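Time interval measuring enzyme TIME (Bombyx mori, PDB 2E47) binds one copper and one zinc ion per subunit and probably converts superoxide to hydrogen peroxide and oxygen, as a Cu-Zn superoxide dismutase. Local coordinates at residues E46-G55 / G118-D128; D74-H84 / Y130-T141. One frame throughout, in Å; residues are numbered along the deposited sequence.

Interaction 1 is the buried one. It joins neighbouring antiparallel strands of the beta barrel and supplies three of the four copper ligands. Interaction 2 lies farther out, about 14 Å away between centres, and is only partly buried. It joins two loops, the zinc loop and the one that carries helix 138-141, and supplies two of the four zinc ligands. Interaction 1 rests on repeated backbone hydrogen bonds and metal bonds. Interaction 2 has one backbone bond across it, with a ring pair and a salt bridge. The two meet where Asp-128 of interaction 1 is probably hydrogen-bonded to His-75 of interaction 2. His-67 bridges the copper and zinc ions.

Interaction 1 of 2, residues E46-G55 / G118-D128; sequences EYGFHVHEKG and GRAVVLHEKAD. With CU (copper (II) ion), chain E.
His-50, His-52 and His-124 each hold CG beside the backbone N and anti to the carbonyl carbon (chi1 -40° in His-50), and this helps turn their rings toward one copper ion. The site lies on the Cu-Zn superoxide dismutase beta barrel, where antiparallel strands 46-52 and 120-124 pair. His-50 and Val-122 exchange two backbone hydrogen bonds. Copper is bound by His-50 ND1 at 2.0 Å, and by His-52 NE2 and His-124 NE2. His-67 is the fourth ligand. The His-124 ring meets those of His-50 and His-52 rim to rim, with the planes of His-50 and His-124 45° apart. Val-122 CG2 sits over one face of the His-52 ring, 3.6 Å from its centroid, a CH-pi contact. His-52 ND1 is held by Gly-65 O. On the other face of the sheet Phe-49, Val-51, Val-121 and Leu-123 enter the barrel core.

At one end Arg-119 NH2 donates to Glu-53 O at 2.9 Å, nearly in the guanidinium plane. A water also links NH2 to Glu-53 OE1 and Lys-54 NZ. An alanine in place of Arg-119 would lose this bond and is likely to leave Glu-53 O without its mate and the loop after the strand less fixed. Beyond the strand, Asp-128 turns back to the His-50 ring. Its OD2 probably bonds His-75 NE2, while His-50 NE2 donates to Asp-128 OD1 at 3.0 Å, from above the carboxylate plane.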
loop_
_atom_site.group_PDB
_atom_site.type_symbol
_atom_site.label_atom_id
_atom_site.label_comp_id
_atom_site.label_asym_id
_atom_site.label_seq_id
_atom_site.Cartn_x
_atom_site.Cartn_y
_atom_site.Cartn_z
ATOM N N GLU A 46 14.650 8.442 -19.836
ATOM C CA GLU A 46 14.765 8.452 -18.368
ATOM C C GLU A 46 13.598 9.192 -17.770
ATOM O O GLU A 46 13.094 10.162 -18.365
ATOM C CB GLU A 46 16.101 9.070 -17.885
ATOM C CG GLU A 46 16.362 10.497 -18.178
ATOM C CD GLU A 46 17.753 11.023 -17.623
ATOM O OE1 GLU A 46 18.022 12.266 -17.741
ATOM O OE2 GLU A 46 18.526 10.215 -17.049
ATOM N N TYR A 47 13.158 8.748 -16.589
ATOM C CA TYR A 47 11.881 9.228 -16.046
ATOM C C TYR A 47 12.011 9.290 -14.542
ATOM O O TYR A 47 12.521 8.324 -13.930
ATOM C CB TYR A 47 10.773 8.239 -16.416
ATOM C CG TYR A 47 10.628 8.049 -17.954
ATOM C CD1 TYR A 47 11.372 7.071 -18.628
ATOM C CD2 TYR A 47 9.777 8.817 -18.678
ATOM C CE1 TYR A 47 11.294 6.862 -20.006
ATOM C CE2 TYR A 47 9.669 8.604 -20.085
ATOM C CZ TYR A 47 10.443 7.634 -20.717
ATOM O OH TYR A 47 10.338 7.424 -22.086
ATOM N N GLY A 48 11.523 10.387 -13.958
ATOM C CA GLY A 48 11.538 10.577 -12.513
ATOM C C GLY A 48 10.874 9.455 -11.790
ATOM O O GLY A 48 9.816 8.973 -12.207
ATOM N N PHE A 49 11.500 8.991 -10.716
ATOM C CA PHE A 49 10.906 7.929 -9.941
ATOM C C PHE A 49 11.139 8.264 -8.474
ATOM O O PHE A 49 12.266 8.376 -8.056
ATOM C CB PHE A 49 11.651 6.680 -10.296
ATOM C CG PHE A 49 11.058 5.443 -9.724
ATOM C CD1 PHE A 49 11.795 4.655 -8.863
ATOM C CD2 PHE A 49 9.824 5.040 -10.107
ATOM C CE1 PHE A 49 11.253 3.506 -8.355
ATOM C CE2 PHE A 49 9.272 3.912 -9.622
ATOM C CZ PHE A 49 9.987 3.143 -8.721
ATOM N N HIS A 50 10.081 8.484 -7.692
ATOM C CA HIS A 50 10.263 8.974 -6.314
ATOM C C HIS A 50 9.330 8.286 -5.331
ATOM O O HIS A 50 8.299 7.822 -5.756
ATOM C CB HIS A 50 9.947 10.456 -6.231
ATOM C CG HIS A 50 10.436 11.250 -7.403
ATOM N ND1 HIS A 50 9.598 12.067 -8.138
ATOM C CD2 HIS A 50 11.679 11.358 -7.959
ATOM C CE1 HIS A 50 10.308 12.639 -9.099
ATOM N NE2 HIS A 50 11.575 12.239 -9.009
ATOM N N VAL A 51 9.643 8.320 -4.029
ATOM C CA VAL A 51 8.702 7.942 -2.979
ATOM C C VAL A 51 7.990 9.215 -2.574
ATOM O O VAL A 51 8.650 10.236 -2.122
ATOM C CB VAL A 51 9.431 7.337 -1.779
ATOM C CG1 VAL A 51 8.454 7.005 -0.639
ATOM C CG2 VAL A 51 10.235 6.038 -2.226
ATOM N N HIS A 52 6.674 9.216 -2.731
ATOM C CA HIS A 52 5.907 10.383 -2.357
ATOM C C HIS A 52 5.362 10.145 -0.921
ATOM O O HIS A 52 5.372 9.029 -0.387
ATOM C CB HIS A 52 4.823 10.674 -3.416
ATOM C CG HIS A 52 5.345 11.308 -4.682
ATOM N ND1 HIS A 52 4.696 12.340 -5.312
ATOM C CD2 HIS A 52 6.423 11.040 -5.450
ATOM C CE1 HIS A 52 5.341 12.670 -6.413
ATOM N NE2 HIS A 52 6.413 11.907 -6.513
ATOM N N GLU A 53 4.956 11.213 -0.258
ATOM C CA GLU A 53 4.729 11.160 1.160
ATOM C C GLU A 53 3.518 10.278 1.554
ATOM O O GLU A 53 3.573 9.569 2.541
ATOM C CB GLU A 53 4.536 12.593 1.684
ATOM C CG GLU A 53 4.232 12.587 3.148
ATOM C CD GLU A 53 3.841 13.962 3.706
ATOM O OE1 GLU A 53 3.887 14.112 4.960
ATOM O OE2 GLU A 53 3.493 14.861 2.907
ATOM N N LYS A 54 2.418 10.346 0.817
ATOM C CA LYS A 54 1.224 9.661 1.272
ATOM C C LYS A 54 0.950 8.434 0.367
ATOM O O LYS A 54 1.175 8.481 -0.865
ATOM C CB LYS A 54 0.051 10.604 1.115
ATOM C CG LYS A 54 0.050 11.878 2.018
ATOM C CD LYS A 54 0.588 11.542 3.350
ATOM C CE LYS A 54 0.475 12.733 4.331
ATOM N NZ LYS A 54 0.691 12.273 5.763
ATOM N N GLY A 55 0.406 7.379 0.940
ATOM C CA GLY A 55 0.050 6.148 0.166
ATOM C C GLY A 55 -1.435 6.159 -0.077
ATOM O O GLY A 55 -2.135 5.165 0.093
ATOM N N GLY A 118 3.913 1.961 3.384
ATOM C CA GLY A 118 2.660 2.710 3.402
ATOM C C GLY A 118 2.763 3.994 2.625
ATOM O O GLY A 118 1.766 4.720 2.526
ATOM N N ARG A 119 3.964 4.320 2.109
ATOM C CA ARG A 119 4.119 5.499 1.257
ATOM C C ARG A 119 3.913 5.071 -0.206
ATOM O O ARG A 119 3.478 3.971 -0.439
ATOM C CB ARG A 119 5.453 6.253 1.563
ATOM C CG ARG A 119 5.444 6.630 3.058
ATOM C CD ARG A 119 6.546 7.496 3.495
ATOM N NE ARG A 119 6.555 7.681 4.970
ATOM C CZ ARG A 119 5.785 8.547 5.654
ATOM N NH1 ARG A 119 5.910 8.623 6.968
ATOM N NH2 ARG A 119 4.918 9.347 5.058
ATOM N N ALA A 120 4.156 5.927 -1.184
ATOM C CA ALA A 120 3.840 5.540 -2.591
ATOM C C ALA A 120 5.082 5.731 -3.447
ATOM O O ALA A 120 5.891 6.634 -3.191
ATOM C CB ALA A 120 2.743 6.399 -3.136
ATOM N N VAL A 121 5.267 4.851 -4.435
ATOM C CA VAL A 121 6.273 5.106 -5.447
ATOM C C VAL A 121 5.498 5.765 -6.588
ATOM O O VAL A 121 4.339 5.360 -6.872
ATOM C CB VAL A 121 6.868 3.778 -5.906
ATOM C CG1 VAL A 121 7.585 4.030 -7.175
ATOM C CG2 VAL A 121 7.868 3.363 -4.917
ATOM N N VAL A 122 6.100 6.743 -7.244
ATOM C CA VAL A 122 5.454 7.446 -8.347
ATOM C C VAL A 122 6.428 7.552 -9.514
ATOM O O VAL A 122 7.583 8.009 -9.337
ATOM C CB VAL A 122 5.012 8.862 -8.031
ATOM C CG1 VAL A 122 4.345 9.497 -9.298
ATOM C CG2 VAL A 122 4.024 8.840 -6.863
ATOM N N LEU A 123 5.967 7.105 -10.683
ATOM C CA LEU A 123 6.753 7.221 -11.922
ATOM C C LEU A 123 6.213 8.393 -12.669
ATOM O O LEU A 123 4.981 8.460 -12.912
ATOM C CB LEU A 123 6.514 5.995 -12.798
ATOM C CG LEU A 123 7.171 5.863 -14.168
ATOM C CD1 LEU A 123 8.667 5.818 -14.064
ATOM C CD2 LEU A 123 6.674 4.551 -14.778
ATOM N N HIS A 124 7.120 9.218 -13.179
ATOM C CA HIS A 124 6.737 10.476 -13.778
ATOM C C HIS A 124 6.898 10.476 -15.262
ATOM O O HIS A 124 7.601 9.607 -15.828
ATOM C CB HIS A 124 7.656 11.570 -13.173
ATOM C CG HIS A 124 7.372 11.828 -11.744
ATOM N ND1 HIS A 124 6.348 12.652 -11.340
ATOM C CD2 HIS A 124 7.963 11.368 -10.621
ATOM C CE1 HIS A 124 6.342 12.704 -10.020
ATOM N NE2 HIS A 124 7.326 11.955 -9.553
ATOM N N GLU A 125 6.284 11.471 -15.899
ATOM C CA GLU A 125 6.242 11.548 -17.333
ATOM C C GLU A 125 7.553 12.014 -17.967
ATOM O O GLU A 125 7.805 11.755 -19.129
ATOM C CB GLU A 125 5.044 12.427 -17.784
ATOM C CG GLU A 125 5.338 13.883 -18.125
ATOM C CD GLU A 125 4.052 14.801 -18.007
ATOM O OE1 GLU A 125 2.915 14.270 -18.223
ATOM O OE2 GLU A 125 4.180 16.025 -17.711
ATOM N N LYS A 126 8.401 12.692 -17.199
ATOM C CA LYS A 126 9.745 13.055 -17.695
ATOM C C LYS A 126 10.828 12.923 -16.697
ATOM O O LYS A 126 10.581 12.615 -15.515
ATOM C CB LYS A 126 9.791 14.440 -18.309
ATOM C CG LYS A 126 9.252 15.578 -17.499
ATOM C CD LYS A 126 8.779 16.605 -18.507
ATOM C CE LYS A 126 8.738 18.041 -17.896
ATOM N NZ LYS A 126 9.215 19.099 -18.870
ATOM N N ALA A 127 12.022 13.203 -17.176
ATOM C CA ALA A 127 13.228 13.040 -16.381
ATOM C C ALA A 127 13.266 13.986 -15.180
ATOM O O ALA A 127 12.785 15.102 -15.233
ATOM C CB ALA A 127 14.474 13.253 -17.251
ATOM N N ASP A 128 13.832 13.513 -14.095
ATOM C CA ASP A 128 14.130 14.354 -12.931
ATOM C C ASP A 128 15.418 15.145 -13.263
ATOM O O ASP A 128 16.415 14.526 -13.619
ATOM C CB ASP A 128 14.417 13.385 -11.784
ATOM C CG ASP A 128 14.573 14.065 -10.412
ATOM O OD1 ASP A 128 14.312 13.341 -9.415
ATOM O OD2 ASP A 128 14.967 15.263 -10.316
HETATM CU CU CU E . 7.766 12.862 -7.735
HETATM O O HOH W 1 12.204 12.300 -19.954
HETATM O O HOH W 2 18.173 14.987 -16.086
HETATM O O HOH W 3 3.201 11.423 6.569
#

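Interaction 2 of 2, residues D74-H84 / Y130-T141; sequences DHGHPNDVNRH and YGKSDHPDSRKT. With ZN (zinc ion), chain F.
His-75 N donates to Arg-139 O at 2.8 Å in a nearly straight bond, and this backbone bond ties the zinc loop to the short helix 138-141. Both segments belong to the long loops that flank the metal site of Cu-Zn superoxide dismutases. Within the zinc loop, residues His-77 to Asp-80 form a type I turn. Asp-80 OD1 accepts from His-77 N across it.

His-75 and His-84 bind zinc through ND1, each at 2.1 Å. His-67 and Asp-87 complete the site. The CG of His-75 lies opposite the backbone N (chi1 -179°), and the ring reaches in against the helix. Thr-141 C sits over the centre of one ring face, and Gly-131 N lies at the edge. The far nitrogen, NE2, probably hydrogen-bonds to Asp-128 OD2. With zinc on ND1 this would keep the ring from turning. The His-84 ring packs by one face on the backbone of Asp-74 and His-75. Lys-140 O lies at the ring edge, 3.2 Å from His-84 CE1.

Farther from the metal, His-77 and Tyr-130 lie side by side and point the same way. The pair is edge-to-face: His-77 turns its edge to the Tyr-130 ring, with ND1 over the ring centre. The ring centroids are 4.5 Å apart and the planes meet at 56°. Pro-78 CD touches Tyr-130 CD1 at 4.2 Å. Lys-132 bends at its end and brings NZ to 3.7 Å from His-77 CB.

At the start of segment 74-84, the Arg-139 chain bends at chi2 and chi3 and its guanidinium stacks on the Asp-74 carboxylate. The planes are 29° apart. This salt bridge works by charge, since no N-H points at the oxygen: Asp-74 OD2 stands over the guanidinium face, 3.2 Å from Arg-139 NH1.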
loop_
_atom_site.group_PDB
_atom_site.type_symbol
_atom_site.label_atom_id
_atom_site.label_comp_id
_atom_site.label_asym_id
_atom_site.label_seq_id
_atom_site.Cartn_x
_atom_site.Cartn_y
_atom_site.Cartn_z
ATOM N N ASP A 74 15.884 20.167 0.225
ATOM C CA ASP A 74 15.475 20.506 -1.108
ATOM C C ASP A 74 15.559 19.226 -1.965
ATOM O O ASP A 74 16.182 18.209 -1.552
ATOM C CB ASP A 74 16.392 21.569 -1.704
ATOM C CG ASP A 74 16.365 22.919 -0.908
ATOM O OD1 ASP A 74 15.299 23.500 -0.675
ATOM O OD2 ASP A 74 17.437 23.418 -0.590
ATOM N N HIS A 75 14.991 19.316 -3.152
ATOM C CA HIS A 75 15.044 18.219 -4.083
ATOM C C HIS A 75 16.445 18.100 -4.563
ATOM O O HIS A 75 17.047 19.085 -4.908
ATOM C CB HIS A 75 14.095 18.465 -5.293
ATOM C CG HIS A 75 14.096 17.340 -6.262
ATOM N ND1 HIS A 75 13.452 16.142 -6.000
ATOM C CD2 HIS A 75 14.669 17.213 -7.484
ATOM C CE1 HIS A 75 13.661 15.312 -7.015
ATOM N NE2 HIS A 75 14.394 15.931 -7.923
ATOM N N GLY A 76 16.966 16.888 -4.673
ATOM C CA GLY A 76 18.297 16.747 -5.209
ATOM C C GLY A 76 18.507 15.464 -5.982
ATOM O O GLY A 76 17.571 14.727 -6.260
ATOM N N HIS A 77 19.763 15.218 -6.293
ATOM C CA HIS A 77 20.257 13.953 -6.813
ATOM C C HIS A 77 20.369 12.919 -5.677
ATOM O O HIS A 77 20.778 13.265 -4.543
ATOM C CB HIS A 77 21.605 14.158 -7.511
ATOM C CG HIS A 77 22.140 12.908 -8.201
ATOM N ND1 HIS A 77 22.136 12.742 -9.578
ATOM C CD2 HIS A 77 22.731 11.793 -7.704
ATOM C CE1 HIS A 77 22.660 11.562 -9.889
ATOM N NE2 HIS A 77 23.018 10.959 -8.761
ATOM N N PRO A 78 20.017 11.636 -5.957
ATOM C CA PRO A 78 20.130 10.624 -4.899
ATOM C C PRO A 78 21.555 10.544 -4.315
ATOM O O PRO A 78 21.717 10.084 -3.203
ATOM C CB PRO A 78 19.802 9.293 -5.592
ATOM C CG PRO A 78 19.312 9.670 -6.983
ATOM C CD PRO A 78 19.436 11.113 -7.214
ATOM N N ASN A 79 22.579 10.932 -5.056
ATOM C CA ASN A 79 23.940 10.989 -4.462
ATOM C C ASN A 79 24.215 12.246 -3.613
ATOM O O ASN A 79 25.204 12.303 -2.934
ATOM C CB ASN A 79 25.030 10.861 -5.523
ATOM C CG ASN A 79 25.087 9.496 -6.132
ATOM O OD1 ASN A 79 24.756 8.498 -5.494
ATOM N ND2 ASN A 79 25.558 9.426 -7.360
ATOM N N ASP A 80 23.369 13.265 -3.685
ATOM C CA ASP A 80 23.483 14.444 -2.794
ATOM C C ASP A 80 23.025 14.235 -1.339
ATOM O O ASP A 80 22.045 13.544 -1.069
ATOM C CB ASP A 80 22.614 15.581 -3.313
ATOM C CG ASP A 80 22.967 16.006 -4.714
ATOM O OD1 ASP A 80 22.147 16.761 -5.292
ATOM O OD2 ASP A 80 24.056 15.595 -5.223
ATOM N N VAL A 81 23.636 14.983 -0.415
ATOM C CA VAL A 81 23.114 15.133 0.937
ATOM C C VAL A 81 21.870 15.986 0.975
ATOM O O VAL A 81 20.947 15.655 1.726
ATOM C CB VAL A 81 24.174 15.815 1.872
ATOM C CG1 VAL A 81 23.513 16.292 3.186
ATOM C CG2 VAL A 81 25.366 14.835 2.099
ATOM N N ASN A 82 21.824 17.073 0.193
ATOM C CA ASN A 82 20.640 17.926 0.167
ATOM C C ASN A 82 19.698 17.335 -0.893
ATOM O O ASN A 82 19.717 17.738 -2.056
ATOM C CB ASN A 82 20.992 19.412 -0.136
ATOM C CG ASN A 82 19.739 20.383 -0.092
ATOM O OD1 ASN A 82 19.757 21.561 -0.608
ATOM N ND2 ASN A 82 18.685 19.917 0.526
ATOM N N ARG A 83 18.844 16.417 -0.471
ATOM C CA ARG A 83 17.902 15.693 -1.335
ATOM C C ARG A 83 16.779 15.377 -0.380
ATOM O O ARG A 83 16.952 15.361 0.870
ATOM C CB ARG A 83 18.508 14.350 -1.872
ATOM C CG ARG A 83 19.101 13.378 -0.792
ATOM C CD ARG A 83 19.405 11.908 -1.283
ATOM N NE ARG A 83 18.178 11.103 -1.350
ATOM C CZ ARG A 83 18.143 9.776 -1.623
ATOM N NH1 ARG A 83 16.998 9.106 -1.588
ATOM N NH2 ARG A 83 19.244 9.112 -1.903
ATOM N N HIS A 84 15.621 15.098 -0.937
ATOM C CA HIS A 84 14.518 14.468 -0.170
ATOM C C HIS A 84 14.854 13.003 0.073
ATOM O O HIS A 84 15.544 12.444 -0.705
ATOM C CB HIS A 84 13.227 14.571 -0.970
ATOM C CG HIS A 84 12.842 15.981 -1.324
ATOM N ND1 HIS A 84 12.305 16.332 -2.554
ATOM C CD2 HIS A 84 12.892 17.129 -0.589
ATOM C CE1 HIS A 84 12.018 17.623 -2.550
ATOM N NE2 HIS A 84 12.389 18.135 -1.382
ATOM N N TYR A 130 17.124 16.877 -11.098
ATOM C CA TYR A 130 17.892 16.736 -9.863
ATOM C C TYR A 130 18.030 18.056 -9.123
ATOM O O TYR A 130 18.931 18.200 -8.291
ATOM C CB TYR A 130 19.247 16.096 -10.074
ATOM C CG TYR A 130 19.290 14.811 -10.841
ATOM C CD1 TYR A 130 18.580 13.665 -10.403
ATOM C CD2 TYR A 130 20.075 14.712 -12.012
ATOM C CE1 TYR A 130 18.652 12.443 -11.120
ATOM C CE2 TYR A 130 20.104 13.544 -12.748
ATOM C CZ TYR A 130 19.412 12.401 -12.289
ATOM O OH TYR A 130 19.506 11.232 -13.019
ATOM N N GLY A 131 17.119 18.994 -9.389
ATOM C CA GLY A 131 17.133 20.317 -8.739
ATOM C C GLY A 131 18.236 21.253 -9.269
ATOM O O GLY A 131 18.556 22.233 -8.646
ATOM N N LYS A 132 18.799 20.948 -10.431
ATOM C CA LYS A 132 19.996 21.628 -10.936
ATOM C C LYS A 132 19.686 22.623 -12.060
ATOM O O LYS A 132 20.583 23.375 -12.538
ATOM C CB LYS A 132 21.006 20.609 -11.433
ATOM C CG LYS A 132 21.437 19.666 -10.370
ATOM C CD LYS A 132 22.315 18.575 -10.939
ATOM C CE LYS A 132 22.872 17.714 -9.770
ATOM N NZ LYS A 132 22.874 16.299 -10.188
ATOM N N SER A 133 18.423 22.652 -12.479
ATOM C CA SER A 133 18.038 23.592 -13.502
ATOM C C SER A 133 17.423 24.879 -12.921
ATOM O O SER A 133 17.284 25.066 -11.712
ATOM C CB SER A 133 17.054 22.941 -14.476
ATOM O OG SER A 133 15.752 23.207 -14.002
ATOM N N ASP A 134 16.973 25.689 -13.864
ATOM C CA ASP A 134 16.488 27.027 -13.714
ATOM C C ASP A 134 14.935 27.104 -13.739
ATOM O O ASP A 134 14.351 28.175 -13.471
ATOM C CB ASP A 134 17.063 27.758 -14.939
ATOM C CG ASP A 134 17.341 26.775 -16.123
ATOM O OD1 ASP A 134 16.658 26.869 -17.188
ATOM O OD2 ASP A 134 18.238 25.888 -15.967
ATOM N N HIS A 135 14.286 25.989 -14.107
ATOM C CA HIS A 135 12.811 25.853 -14.149
ATOM C C HIS A 135 12.236 26.078 -12.721
ATOM O O HIS A 135 12.879 25.709 -11.752
ATOM C CB HIS A 135 12.471 24.461 -14.719
ATOM C CG HIS A 135 11.005 24.164 -14.774
ATOM N ND1 HIS A 135 10.259 23.883 -13.649
ATOM C CD2 HIS A 135 10.137 24.137 -15.820
ATOM C CE1 HIS A 135 8.995 23.701 -13.992
ATOM N NE2 HIS A 135 8.890 23.858 -15.304
ATOM N N PRO A 136 11.072 26.762 -12.564
ATOM C CA PRO A 136 10.586 27.078 -11.186
ATOM C C PRO A 136 10.345 25.904 -10.195
ATOM O O PRO A 136 10.478 26.093 -8.967
ATOM C CB PRO A 136 9.264 27.821 -11.427
ATOM C CG PRO A 136 9.304 28.258 -12.838
ATOM C CD PRO A 136 10.201 27.341 -13.604
ATOM N N ASP A 137 9.982 24.718 -10.716
ATOM C CA ASP A 137 9.749 23.502 -9.889
ATOM C C ASP A 137 11.058 22.721 -9.517
ATOM O O ASP A 137 10.997 21.738 -8.782
ATOM C CB ASP A 137 8.800 22.504 -10.623
ATOM C CG ASP A 137 7.426 23.123 -11.025
ATOM O OD1 ASP A 137 7.048 23.026 -12.221
ATOM O OD2 ASP A 137 6.714 23.685 -10.160
ATOM N N SER A 138 12.211 23.129 -10.032
ATOM C CA SER A 138 13.390 22.255 -9.979
ATOM C C SER A 138 13.786 21.796 -8.555
ATOM O O SER A 138 13.983 20.586 -8.326
ATOM C CB SER A 138 14.563 22.815 -10.787
ATOM O OG SER A 138 15.646 21.856 -10.883
ATOM N N ARG A 139 13.855 22.734 -7.598
ATOM C CA ARG A 139 14.324 22.422 -6.258
ATOM C C ARG A 139 13.256 21.811 -5.383
ATOM O O ARG A 139 13.547 21.506 -4.230
ATOM C CB ARG A 139 14.871 23.668 -5.531
ATOM C CG ARG A 139 16.239 24.168 -6.071
ATOM C CD ARG A 139 17.454 23.316 -5.551
ATOM N NE ARG A 139 18.265 23.873 -4.432
ATOM C CZ ARG A 139 17.999 24.949 -3.668
ATOM N NH1 ARG A 139 18.859 25.282 -2.709
ATOM N NH2 ARG A 139 16.904 25.702 -3.828
ATOM N N LYS A 140 12.043 21.632 -5.932
ATOM C CA LYS A 140 10.961 20.933 -5.277
ATOM C C LYS A 140 10.631 19.542 -5.872
ATOM O O LYS A 140 10.344 18.590 -5.137
ATOM C CB LYS A 140 9.676 21.760 -5.334
ATOM C CG LYS A 140 9.828 23.225 -5.025
ATOM C CD LYS A 140 8.540 23.751 -4.352
ATOM C CE LYS A 140 8.442 23.370 -2.842
ATOM N NZ LYS A 140 9.219 24.305 -1.941
ATOM N N THR A 141 10.555 19.467 -7.200
ATOM C CA THR A 141 10.079 18.285 -7.845
ATOM C C THR A 141 11.063 17.767 -8.861
ATOM O O THR A 141 10.844 16.731 -9.447
ATOM C CB THR A 141 8.738 18.545 -8.593
ATOM O OG1 THR A 141 8.971 19.500 -9.629
ATOM C CG2 THR A 141 7.612 19.076 -7.645
HETATM ZN ZN ZN F . 12.293 15.439 -4.440
#